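Local coordinates for ancestral D-type dye decolorizing peroxidase (Geotrichum candidum, PDB 7ANV), which is a haem peroxidase that probably uses hydrogen peroxide to oxidise bulky dyes and other aromatic substrates, as its D-type dye-decolorizing relatives do, at residues A[255-260]-A[384-389]; A[22-27]-A[177-182]; A[336-341]-A[444-449]. All coordinates share one frame; numbering follows the deposited sequence.

Contact 1: residues A[255-260]-A[384-389]. With HEM (protoporphyrin IX containing Fe), chain B; SO4 (sulfate ion), chain D; SO4 (sulfate ion), chain G.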
loop_
_atom_site.group_PDB
_atom_site.type_symbol
_atom_site.label_atom_id
_atom_site.label_comp_id
_atom_site.label_asym_id
_atom_site.label_seq_id
_atom_site.Cartn_x
_atom_site.Cartn_y
_atom_site.Cartn_z
ATOM N N GLN A 255 -6.056 10.332 1.743
ATOM C CA GLN A 255 -5.996 11.463 2.695
ATOM C C GLN A 255 -6.273 10.945 4.113
ATOM O O GLN A 255 -7.215 10.140 4.274
ATOM C CB GLN A 255 -7.026 12.504 2.297
ATOM C CG GLN A 255 -6.962 13.696 3.228
ATOM C CD GLN A 255 -8.043 14.699 2.965
ATOM O OE1 GLN A 255 -8.887 14.520 2.089
ATOM N NE2 GLN A 255 -8.026 15.770 3.755
ATOM N N GLN A 256 -5.525 11.399 5.121
ATOM C CA GLN A 256 -5.738 10.995 6.527
ATOM C C GLN A 256 -6.199 12.190 7.356
ATOM O O GLN A 256 -5.653 13.276 7.192
ATOM C CB GLN A 256 -4.471 10.364 7.093
ATOM C CG GLN A 256 -4.206 9.003 6.463
ATOM C CD GLN A 256 -2.872 8.452 6.869
ATOM O OE1 GLN A 256 -1.885 8.503 6.137
ATOM N NE2 GLN A 256 -2.846 7.890 8.059
ATOM N N LEU A 257 -7.197 11.954 8.209
ATOM C CA LEU A 257 -7.779 12.980 9.106
ATOM C C LEU A 257 -7.265 12.659 10.513
ATOM O O LEU A 257 -7.899 11.879 11.254
ATOM C CB LEU A 257 -9.304 12.895 9.014
ATOM C CG LEU A 257 -9.881 13.122 7.618
ATOM C CD1 LEU A 257 -11.408 13.073 7.692
ATOM C CD2 LEU A 257 -9.403 14.416 7.013
ATOM N N VAL A 258 -6.068 13.168 10.821
ATOM C CA VAL A 258 -5.289 12.743 12.010
ATOM C C VAL A 258 -5.937 13.254 13.294
ATOM O O VAL A 258 -6.236 12.466 14.209
ATOM C CB VAL A 258 -3.799 13.095 11.832
ATOM C CG1 VAL A 258 -2.983 12.715 13.051
ATOM C CG2 VAL A 258 -3.262 12.366 10.604
ATOM N N PRO A 259 -6.285 14.543 13.417
ATOM C CA PRO A 259 -6.934 15.002 14.646
ATOM C C PRO A 259 -8.272 14.290 14.890
ATOM O O PRO A 259 -8.583 13.996 16.061
ATOM C CB PRO A 259 -7.147 16.508 14.398
ATOM C CG PRO A 259 -6.156 16.846 13.344
ATOM C CD PRO A 259 -6.024 15.624 12.462
ATOM N N GLU A 260 -8.988 13.984 13.802
ATOM C CA GLU A 260 -10.294 13.268 13.855
ATOM C C GLU A 260 -10.077 11.832 14.359
ATOM O O GLU A 260 -10.816 11.379 15.248
ATOM C CB GLU A 260 -10.981 13.356 12.491
ATOM C CG GLU A 260 -11.446 14.744 12.142
ATOM C CD GLU A 260 -10.440 15.660 11.475
ATOM O OE1 GLU A 260 -9.232 15.275 11.349
ATOM O OE2 GLU A 260 -10.879 16.714 10.980
ATOM N N LYS A 384 -8.751 19.971 17.075
ATOM C CA LYS A 384 -9.132 18.578 16.731
ATOM C C LYS A 384 -9.743 18.535 15.334
ATOM O O LYS A 384 -10.653 17.723 15.088
ATOM C CB LYS A 384 -10.102 17.989 17.769
ATOM C CG LYS A 384 -9.632 18.098 19.206
ATOM C CD LYS A 384 -10.559 17.370 20.145
ATOM C CE LYS A 384 -10.253 17.613 21.605
ATOM N NZ LYS A 384 -8.944 17.044 22.011
ATOM N N LYS A 385 -9.261 19.359 14.414
ATOM C CA LYS A 385 -9.847 19.398 13.062
ATOM C C LYS A 385 -8.718 19.516 12.031
ATOM O O LYS A 385 -7.819 20.369 12.241
ATOM C CB LYS A 385 -10.843 20.559 12.957
ATOM C CG LYS A 385 -11.435 20.704 11.563
ATOM C CD LYS A 385 -12.414 21.858 11.371
ATOM C CE LYS A 385 -12.793 22.016 9.908
ATOM N NZ LYS A 385 -13.984 22.887 9.738
ATOM N N THR A 386 -8.790 18.714 10.965
ATOM C CA THR A 386 -7.872 18.751 9.806
ATOM C C THR A 386 -8.055 20.081 9.059
ATOM O O THR A 386 -9.226 20.427 8.711
ATOM C CB THR A 386 -8.107 17.580 8.853
ATOM O OG1 THR A 386 -7.670 16.436 9.580
ATOM C CG2 THR A 386 -7.340 17.680 7.558
ATOM N N LYS A 387 -6.946 20.773 8.825
ATOM C CA LYS A 387 -6.883 21.958 7.936
ATOM C C LYS A 387 -6.035 21.662 6.693
ATOM O O LYS A 387 -6.282 22.289 5.667
ATOM C CB LYS A 387 -6.415 23.164 8.755
ATOM C CG LYS A 387 -7.328 23.514 9.921
ATOM C CD LYS A 387 -6.865 24.729 10.754
ATOM C CE LYS A 387 -7.154 26.074 10.118
ATOM N NZ LYS A 387 -7.292 27.121 11.166
ATOM N N HIS A 388 -5.087 20.724 6.737
ATOM C CA HIS A 388 -4.065 20.545 5.684
ATOM C C HIS A 388 -4.181 19.140 5.094
ATOM O O HIS A 388 -4.557 18.213 5.840
ATOM C CB HIS A 388 -2.680 20.843 6.250
ATOM C CG HIS A 388 -2.593 22.239 6.755
ATOM N ND1 HIS A 388 -2.662 23.308 5.903
ATOM C CD2 HIS A 388 -2.550 22.742 8.011
ATOM C CE1 HIS A 388 -2.637 24.429 6.614
ATOM N NE2 HIS A 388 -2.549 24.106 7.902
ATOM N N ASP A 389 -3.888 19.014 3.803
ATOM C CA ASP A 389 -3.931 17.713 3.084
ATOM C C ASP A 389 -2.679 16.930 3.490
ATOM O O ASP A 389 -1.557 17.450 3.289
ATOM C CB ASP A 389 -4.008 17.944 1.574
ATOM C CG ASP A 389 -4.274 16.707 0.735
ATOM O OD1 ASP A 389 -4.727 15.681 1.307
ATOM O OD2 ASP A 389 -3.961 16.772 -0.492
HETATM C CHA HEM B . 0.018 -3.023 7.256
HETATM C CHB HEM B . -1.439 1.539 7.989
HETATM C CHC HEM B . -3.849 1.410 3.720
HETATM C CHD HEM B . -2.682 -3.272 3.263
HETATM C C1A HEM B . -0.168 -1.766 7.802
HETATM C C2A HEM B . 0.406 -1.322 9.019
HETATM C C3A HEM B . -0.013 -0.048 9.241
HETATM C C4A HEM B . -0.831 0.318 8.136
HETATM C CMA HEM B . 0.356 0.853 10.408
HETATM C CAA HEM B . 1.270 -2.142 9.970
HETATM C CBA HEM B . 2.725 -2.293 9.561
HETATM C CGA HEM B . 3.068 -3.637 8.985
HETATM O O1A HEM B . 2.611 -4.725 9.380
HETATM O O2A HEM B . 3.866 -3.656 8.103
HETATM C C1B HEM B . -2.223 1.887 6.872
HETATM C C2B HEM B . -2.786 3.188 6.674
HETATM C C3B HEM B . -3.444 3.180 5.479
HETATM C C4B HEM B . -3.272 1.809 4.926
HETATM C CMB HEM B . -2.684 4.361 7.610
HETATM C CAB HEM B . -4.163 4.258 4.760
HETATM C CBB HEM B . -3.964 5.587 4.947
HETATM C C1C HEM B . -3.770 0.100 3.221
HETATM C C2C HEM B . -4.412 -0.392 2.074
HETATM C C3C HEM B . -4.094 -1.735 1.981
HETATM C C4C HEM B . -3.241 -2.043 3.074
HETATM C CMC HEM B . -5.287 0.427 1.136
HETATM C CAC HEM B . -4.500 -2.751 1.007
HETATM C CBC HEM B . -5.604 -2.650 0.282
HETATM C C1D HEM B . -1.794 -3.535 4.307
HETATM C C2D HEM B . -1.143 -4.853 4.402
HETATM C C3D HEM B . -0.406 -4.778 5.531
HETATM C C4D HEM B . -0.615 -3.427 6.100
HETATM C CMD HEM B . -1.228 -6.067 3.483
HETATM C CAD HEM B . 0.476 -5.869 6.099
HETATM C CBD HEM B . -0.302 -6.892 6.944
HETATM C CGD HEM B . 0.573 -8.031 7.374
HETATM O O1D HEM B . 0.498 -8.358 8.586
HETATM O O2D HEM B . 1.299 -8.655 6.558
HETATM N NA HEM B . -0.928 -0.741 7.254
HETATM N NB HEM B . -2.521 1.121 5.811
HETATM N NC HEM B . -3.095 -0.922 3.854
HETATM N ND HEM B . -1.498 -2.718 5.346
HETATM FE FE HEM B . -2.022 -0.883 5.617
HETATM S S SO4 D . -2.641 22.378 2.432
HETATM O O1 SO4 D . -1.441 21.789 2.966
HETATM O O2 SO4 D . -3.649 21.375 2.207
HETATM O O3 SO4 D . -3.150 23.379 3.348
HETATM O O4 SO4 D . -2.336 22.999 1.167
HETATM S S SO4 G . -2.853 26.191 10.735
HETATM O O1 SO4 G . -3.208 24.790 10.875
HETATM O O2 SO4 G . -1.688 26.476 11.535
HETATM O O3 SO4 G . -2.552 26.485 9.346
HETATM O O4 SO4 G . -3.978 26.990 11.166
HETATM O O HOH W 1 -5.637 15.725 5.420
HETATM O O HOH W 2 -7.211 15.484 -0.005
HETATM O O HOH W 3 -5.176 15.246 9.015
#

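Contact 2: residues A[22-27]-A[177-182]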
loop_
_atom_site.group_PDB
_atom_site.type_symbol
_atom_site.label_atom_id
_atom_site.label_comp_id
_atom_site.label_asym_id
_atom_site.label_seq_id
_atom_site.Cartn_x
_atom_site.Cartn_y
_atom_site.Cartn_z
ATOM N N THR A 22 8.736 11.474 -5.530
ATOM C CA THR A 22 7.796 12.242 -6.349
ATOM C C THR A 22 7.195 11.288 -7.369
ATOM O O THR A 22 7.917 10.457 -7.938
ATOM C CB THR A 22 8.467 13.448 -7.007
ATOM O OG1 THR A 22 8.762 14.382 -5.970
ATOM C CG2 THR A 22 7.542 14.091 -8.015
ATOM N N TYR A 23 5.878 11.334 -7.503
ATOM C CA TYR A 23 5.139 10.610 -8.550
ATOM C C TYR A 23 4.768 11.620 -9.620
ATOM O O TYR A 23 4.028 12.554 -9.317
ATOM C CB TYR A 23 3.931 9.953 -7.891
ATOM C CG TYR A 23 4.320 8.868 -6.947
ATOM C CD1 TYR A 23 4.591 9.153 -5.625
ATOM C CD2 TYR A 23 4.378 7.557 -7.364
ATOM C CE1 TYR A 23 4.972 8.166 -4.736
ATOM C CE2 TYR A 23 4.742 6.558 -6.485
ATOM C CZ TYR A 23 5.018 6.862 -5.172
ATOM O OH TYR A 23 5.376 5.896 -4.280
ATOM N N PHE A 24 5.278 11.411 -10.829
ATOM C CA PHE A 24 5.028 12.275 -12.011
ATOM C C PHE A 24 4.081 11.525 -12.945
ATOM O O PHE A 24 4.504 10.564 -13.655
ATOM C CB PHE A 24 6.379 12.633 -12.628
ATOM C CG PHE A 24 6.304 13.548 -13.803
ATOM C CD1 PHE A 24 6.035 13.056 -15.066
ATOM C CD2 PHE A 24 6.597 14.887 -13.656
ATOM C CE1 PHE A 24 6.046 13.921 -16.159
ATOM C CE2 PHE A 24 6.598 15.739 -14.748
ATOM C CZ PHE A 24 6.307 15.246 -15.991
ATOM N N PHE A 25 2.804 11.915 -12.916
ATOM C CA PHE A 25 1.750 11.237 -13.708
ATOM C C PHE A 25 1.681 11.978 -15.038
ATOM O O PHE A 25 1.618 13.226 -15.078
ATOM C CB PHE A 25 0.398 11.274 -13.003
ATOM C CG PHE A 25 0.396 10.536 -11.698
ATOM C CD1 PHE A 25 0.152 9.167 -11.675
ATOM C CD2 PHE A 25 0.616 11.189 -10.504
ATOM C CE1 PHE A 25 0.130 8.487 -10.475
ATOM C CE2 PHE A 25 0.617 10.494 -9.307
ATOM C CZ PHE A 25 0.339 9.153 -9.285
ATOM N N PHE A 26 1.756 11.246 -16.132
ATOM C CA PHE A 26 1.882 11.893 -17.450
ATOM C C PHE A 26 0.904 11.305 -18.446
ATOM O O PHE A 26 0.412 10.186 -18.296
ATOM C CB PHE A 26 3.315 11.789 -17.982
ATOM C CG PHE A 26 3.765 10.374 -18.245
ATOM C CD1 PHE A 26 3.575 9.782 -19.488
ATOM C CD2 PHE A 26 4.417 9.652 -17.258
ATOM C CE1 PHE A 26 3.996 8.483 -19.731
ATOM C CE2 PHE A 26 4.817 8.349 -17.496
ATOM C CZ PHE A 26 4.619 7.771 -18.727
ATOM N N LYS A 27 0.610 12.141 -19.435
ATOM C CA LYS A 27 -0.108 11.773 -20.664
ATOM C C LYS A 27 0.925 11.791 -21.779
ATOM O O LYS A 27 1.742 12.743 -21.838
ATOM C CB LYS A 27 -1.247 12.765 -20.891
ATOM C CG LYS A 27 -2.067 12.535 -22.142
ATOM C CD LYS A 27 -3.152 13.592 -22.304
ATOM C CE LYS A 27 -4.126 13.304 -23.426
ATOM N NZ LYS A 27 -4.698 14.575 -23.935
ATOM N N VAL A 177 0.253 15.550 -15.928
ATOM C CA VAL A 177 -1.168 15.587 -15.468
ATOM C C VAL A 177 -1.179 16.007 -14.011
ATOM O O VAL A 177 -2.012 16.819 -13.596
ATOM C CB VAL A 177 -1.857 14.223 -15.652
ATOM C CG1 VAL A 177 -3.295 14.242 -15.163
ATOM C CG2 VAL A 177 -1.782 13.747 -17.086
ATOM N N LEU A 178 -0.238 15.477 -13.240
ATOM C CA LEU A 178 -0.226 15.668 -11.779
ATOM C C LEU A 178 1.163 15.265 -11.288
ATOM O O LEU A 178 1.702 14.228 -11.753
ATOM C CB LEU A 178 -1.322 14.808 -11.128
ATOM C CG LEU A 178 -1.386 14.851 -9.602
ATOM C CD1 LEU A 178 -1.828 16.214 -9.086
ATOM C CD2 LEU A 178 -2.307 13.766 -9.059
ATOM N N THR A 179 1.694 16.039 -10.354
ATOM C CA THR A 179 2.870 15.610 -9.573
ATOM C C THR A 179 2.478 15.576 -8.104
ATOM O O THR A 179 1.801 16.538 -7.652
ATOM C CB THR A 179 4.058 16.540 -9.825
ATOM O OG1 THR A 179 4.265 16.546 -11.235
ATOM C CG2 THR A 179 5.319 16.076 -9.138
ATOM N N ILE A 180 2.848 14.509 -7.395
ATOM C CA ILE A 180 2.570 14.414 -5.935
ATOM C C ILE A 180 3.916 14.085 -5.307
ATOM O O ILE A 180 4.540 13.105 -5.721
ATOM C CB ILE A 180 1.506 13.348 -5.573
ATOM C CG1 ILE A 180 0.315 13.352 -6.532
ATOM C CG2 ILE A 180 1.103 13.567 -4.115
ATOM C CD1 ILE A 180 -0.770 12.299 -6.263
ATOM N N GLN A 181 4.263 14.801 -4.267
ATOM C CA GLN A 181 5.474 14.523 -3.482
ATOM C C GLN A 181 5.120 13.836 -2.166
ATOM O O GLN A 181 4.245 14.342 -1.421
ATOM C CB GLN A 181 6.191 15.842 -3.219
ATOM C CG GLN A 181 7.509 15.653 -2.477
ATOM C CD GLN A 181 8.144 16.992 -2.224
ATOM O OE1 GLN A 181 8.452 17.708 -3.178
ATOM N NE2 GLN A 181 8.243 17.391 -0.957
ATOM N N GLY A 182 5.848 12.772 -1.840
ATOM C CA GLY A 182 5.778 12.146 -0.525
ATOM C C GLY A 182 7.032 12.425 0.251
ATOM O O GLY A 182 8.063 12.720 -0.336
HETATM O O HOH W 4 8.231 16.931 -5.969
#

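Contact 3: residues A[336-341]-A[444-449]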
loop_
_atom_site.group_PDB
_atom_site.type_symbol
_atom_site.label_atom_id
_atom_site.label_comp_id
_atom_site.label_asym_id
_atom_site.label_seq_id
_atom_site.Cartn_x
_atom_site.Cartn_y
_atom_site.Cartn_z
ATOM N N ARG A 336 -6.733 -11.155 21.933
ATOM C CA ARG A 336 -5.403 -10.539 21.679
ATOM C C ARG A 336 -5.469 -9.566 20.509
ATOM O O ARG A 336 -4.791 -8.545 20.562
ATOM C CB ARG A 336 -4.349 -11.616 21.422
ATOM C CG ARG A 336 -4.312 -12.663 22.523
ATOM C CD ARG A 336 -3.317 -13.775 22.232
ATOM N NE ARG A 336 -1.961 -13.288 22.365
ATOM C CZ ARG A 336 -1.282 -13.275 23.517
ATOM N NH1 ARG A 336 -1.844 -13.598 24.672
ATOM N NH2 ARG A 336 -0.034 -12.863 23.530
ATOM N N CYS A 337 -6.246 -9.873 19.472
ATOM C CA CYS A 337 -6.372 -8.991 18.291
ATOM C C CYS A 337 -7.779 -9.100 17.748
ATOM O O CYS A 337 -8.245 -10.189 17.405
ATOM C CB CYS A 337 -5.389 -9.427 17.223
ATOM S SG CYS A 337 -5.315 -8.325 15.802
ATOM N N PRO A 338 -8.489 -7.973 17.608
ATOM C CA PRO A 338 -9.803 -8.018 16.970
ATOM C C PRO A 338 -9.677 -8.583 15.547
ATOM O O PRO A 338 -8.689 -8.330 14.865
ATOM C CB PRO A 338 -10.255 -6.564 16.969
ATOM C CG PRO A 338 -9.454 -5.959 18.099
ATOM C CD PRO A 338 -8.104 -6.626 18.057
ATOM N N PHE A 339 -10.690 -9.299 15.073
ATOM C CA PHE A 339 -10.722 -9.764 13.662
ATOM C C PHE A 339 -10.543 -8.589 12.703
ATOM O O PHE A 339 -9.833 -8.693 11.676
ATOM C CB PHE A 339 -12.034 -10.461 13.317
ATOM C CG PHE A 339 -12.166 -11.854 13.865
ATOM C CD1 PHE A 339 -11.308 -12.862 13.429
ATOM C CD2 PHE A 339 -13.101 -12.153 14.837
ATOM C CE1 PHE A 339 -11.446 -14.151 13.907
ATOM C CE2 PHE A 339 -13.218 -13.448 15.323
ATOM C CZ PHE A 339 -12.373 -14.422 14.879
ATOM N N ALA A 340 -11.190 -7.461 12.998
ATOM C CA ALA A 340 -11.271 -6.341 12.054
ATOM C C ALA A 340 -10.050 -5.416 12.202
ATOM O O ALA A 340 -10.031 -4.387 11.503
ATOM C CB ALA A 340 -12.590 -5.622 12.212
ATOM N N ALA A 341 -9.088 -5.714 13.088
ATOM C CA ALA A 341 -7.858 -4.887 13.147
ATOM C C ALA A 341 -7.254 -4.877 11.741
ATOM O O ALA A 341 -7.255 -5.932 11.073
ATOM C CB ALA A 341 -6.881 -5.412 14.192
ATOM N N ARG A 444 -20.537 2.296 9.729
ATOM C CA ARG A 444 -19.537 1.221 9.917
ATOM C C ARG A 444 -19.495 0.923 11.410
ATOM O O ARG A 444 -19.553 1.854 12.213
ATOM C CB ARG A 444 -18.159 1.614 9.355
ATOM C CG ARG A 444 -18.102 1.886 7.859
ATOM C CD ARG A 444 -16.701 2.331 7.432
ATOM N NE ARG A 444 -16.048 3.393 8.242
ATOM C CZ ARG A 444 -14.759 3.439 8.596
ATOM N NH1 ARG A 444 -13.892 2.543 8.193
ATOM N NH2 ARG A 444 -14.284 4.445 9.328
ATOM N N THR A 445 -19.425 -0.343 11.751
ATOM C CA THR A 445 -19.259 -0.799 13.143
ATOM C C THR A 445 -18.036 -1.704 13.194
ATOM O O THR A 445 -17.599 -2.246 12.151
ATOM C CB THR A 445 -20.509 -1.538 13.646
ATOM O OG1 THR A 445 -20.604 -2.753 12.902
ATOM C CG2 THR A 445 -21.764 -0.708 13.481
ATOM N N MET A 446 -17.535 -1.912 14.391
ATOM C CA MET A 446 -16.436 -2.881 14.609
ATOM C C MET A 446 -16.653 -3.527 15.960
ATOM O O MET A 446 -16.852 -2.785 16.909
ATOM C CB MET A 446 -15.084 -2.163 14.519
ATOM C CG MET A 446 -13.938 -3.034 14.799
ATOM S SD MET A 446 -12.435 -1.972 14.902
ATOM C CE MET A 446 -11.237 -3.288 15.062
ATOM N N SER A 447 -16.627 -4.852 16.005
ATOM C CA SER A 447 -16.734 -5.624 17.251
ATOM C C SER A 447 -15.327 -5.935 17.754
ATOM O O SER A 447 -14.376 -5.705 17.041
ATOM C CB SER A 447 -17.592 -6.855 17.086
ATOM O OG SER A 447 -16.876 -7.951 16.506
ATOM N N GLY A 448 -15.253 -6.462 18.963
ATOM C CA GLY A 448 -14.046 -7.098 19.482
ATOM C C GLY A 448 -13.040 -6.149 20.064
ATOM O O GLY A 448 -12.043 -6.662 20.508
ATOM N N THR A 449 -13.243 -4.818 20.063
ATOM C CA THR A 449 -12.170 -3.903 20.515
ATOM C C THR A 449 -12.018 -3.987 22.032
ATOM O O THR A 449 -10.904 -3.752 22.499
ATOM C CB THR A 449 -12.383 -2.465 20.033
ATOM O OG1 THR A 449 -13.587 -1.964 20.599
ATOM C CG2 THR A 449 -12.441 -2.409 18.538
HETATM O O HOH W 5 -13.474 -7.497 14.813
#

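Contact 1: residues A[255-260]-A[384-389]
The Pro259 ring lies over the backbone where Lys384 passes into Lys385, with CB 3.4 Å from Lys384 C and CD turned to Thr386 OG1. Beside this apolar overlap, the Glu260 carboxylate takes both donors of Thr386. The hydroxyl OG1 donates to Glu260 OE1 at 2.6 Å, on the syn lone pair, while the amide N donates to Glu260 OE2 at 2.9 Å. This second bond is almost straight (178°), although the donor stands 31° out of the carboxylate plane. Glu260 can bring both oxygens to one residue because its chain bends at chi2 (86°), and two bonds of this kind should limit rotation of the carboxylate. Leu257 CD2 approaches OG1 and CB of Thr386, its side chain crossing the threonine at about a right angle. Helix 258-267 begins directly after Leu257, the N-cap residue, and helix 378-383 ends in a Schellman motif with Lys384 as its C-prime residue; the contact thus joins the start of one helix to the loop leaving another, in the part of the fold built on the sheet of strands 247-256 and 391-398. A water bridges Thr386 OG1, Val258 N and Gln256 O, tying the threonine to the strand end as well. Farther along, Gln255 CG packs 3.6 Å from Asp389 OD1, the amide and carboxylate planes steeply inclined; the stronger polar partners of these two residues are Arg469 and Tyr372. Gln256 turns to the haem, its NE2 3.6 Å from the haem methyl CMB and hydrogen-bonded to Glu193.

Contact 2: residues A[22-27]-A[177-182]
Phe25 and Leu178 run alongside each other in the same direction, ring atom CD2 of Phe25 being 4.2 Å from Leu178 CB, while Phe25 CE2 reaches Ile180 CD1 at 3.8 Å. With CG anti to the carbonyl carbon (chi1 -63°), the Phe25 ring presents its edge to Leu178 O. This tightly packed face, which also carries Tyr23, is closed by edge-to-face contacts of Phe25 with Phe135 and Phe251 and by Leu393 of strand 391-398. Replacing the Phe25 ring with an alanine methyl is likely to leave Phe135 and Phe251 without their edge-to-face partner and to open a gap beside Ile180 CD1. The face bearing Thr22, Phe24, Thr179 and Gln181 meets helix 151-164 and is looser and wetter at its margin: a water links Thr22 OG1 to Gln181 OE1, and Thr179 OG1 bonds Glu176. The two strands run antiparallel at 171°, neighbours in the four-stranded sheet of the ferredoxin-like DyP domain. Tyr23 and Ile180 form a hydrogen-bonded pair, with Tyr23 N to Ile180 O at 2.8 Å (173°) and Ile180 N to Tyr23 O at 3.0 Å. At the other end a classic beta bulge sets two residues, Val177 and Leu178, opposite the single Phe25: Phe25 O receives Val177 N at 2.8 Å and, weakly, Leu178 N at 3.4 Å. The chemistry therefore implies a division of labour, with backbone bonds fixing the register and apolar side chains joining the sheet to its neighbour.

Contact 3: residues A[336-341]-A[444-449]
Met446 meets Ala340 with CG anti to the backbone N (chi1 177°) and the rest of its chain extended (chi2 -171°, chi3 -174°), an almost straight rod that carries the CE methyl across to the turn at 338-341. Its two ends touch different things. Near the root, CG packs 3.9 Å from Ala340 CB; at the tip, CE sits 3.8 Å from both Ala340 C and Ala341 N, against the peptide link itself, and also reaches Pro338 CB at 3.9 Å. The methyl thus sits against the notch formed by the proline ring and the Ala340-Ala341 peptide; the contacts with Pro338 CB and Ala340 CB are apolar, and the peptide group is met by van der Waals contact. Pro338 adds a second patch: its CG comes 3.6 Å from Gly448 O and also near Thr449 CA.

The receiving surface is a type I beta turn from Pro338 to Ala341, closed by Ala341 N bonding to Pro338 O at 3.2 Å. Ala341 is also the N-cap of helix 342-346, so the turn leads directly into that helix. Across from it, the short strand 445-446 pairs with 458-459 in a small antiparallel sheet, and Gly448 follows with positive phi, a conformation that favours glycine, its backbone lying against Pro338.

No direct hydrogen bond joins the segments; a water mediates instead, accepting from Ala340 N at 2.9 Å and lying 3.0 Å from Ser447 O, an acceptor that may have to share the water's protons with others. Helix 279-291 covers part of this contact. Its Leu290 touches Met446, and Arg289 packs on Pro338 while hydrogen-bonding the carbonyl oxygens of Gly448 and Thr449, so the buried backbone around the proline is served by a charged group from a third element.

In the fold
The three contacts differ in how near they come to the haem. Contact 1 alone reaches the pocket through a residue of its own, Gln256, whereas the Tyr23 side chain of contact 2 and the Ala341 side chain of contact 3 stay about 13 Å and 10 Å from the haem. Contact 2 belongs to the four-stranded sheet of 20-28 and 174-183, contact 1 lies at the end of strand 247-256 of the other, and Leu393 of strand 391-398 touches contact 2 from that second sheet. Centres of contacts 1 and 2, and of 1 and 3, are each about 23 Å apart; the centres of contacts 2 and 3 are about 36 Å apart, on opposite sides of the chain's centre. In sequence, contacts 1 and 3 interleave, while contact 2 closes before either opens.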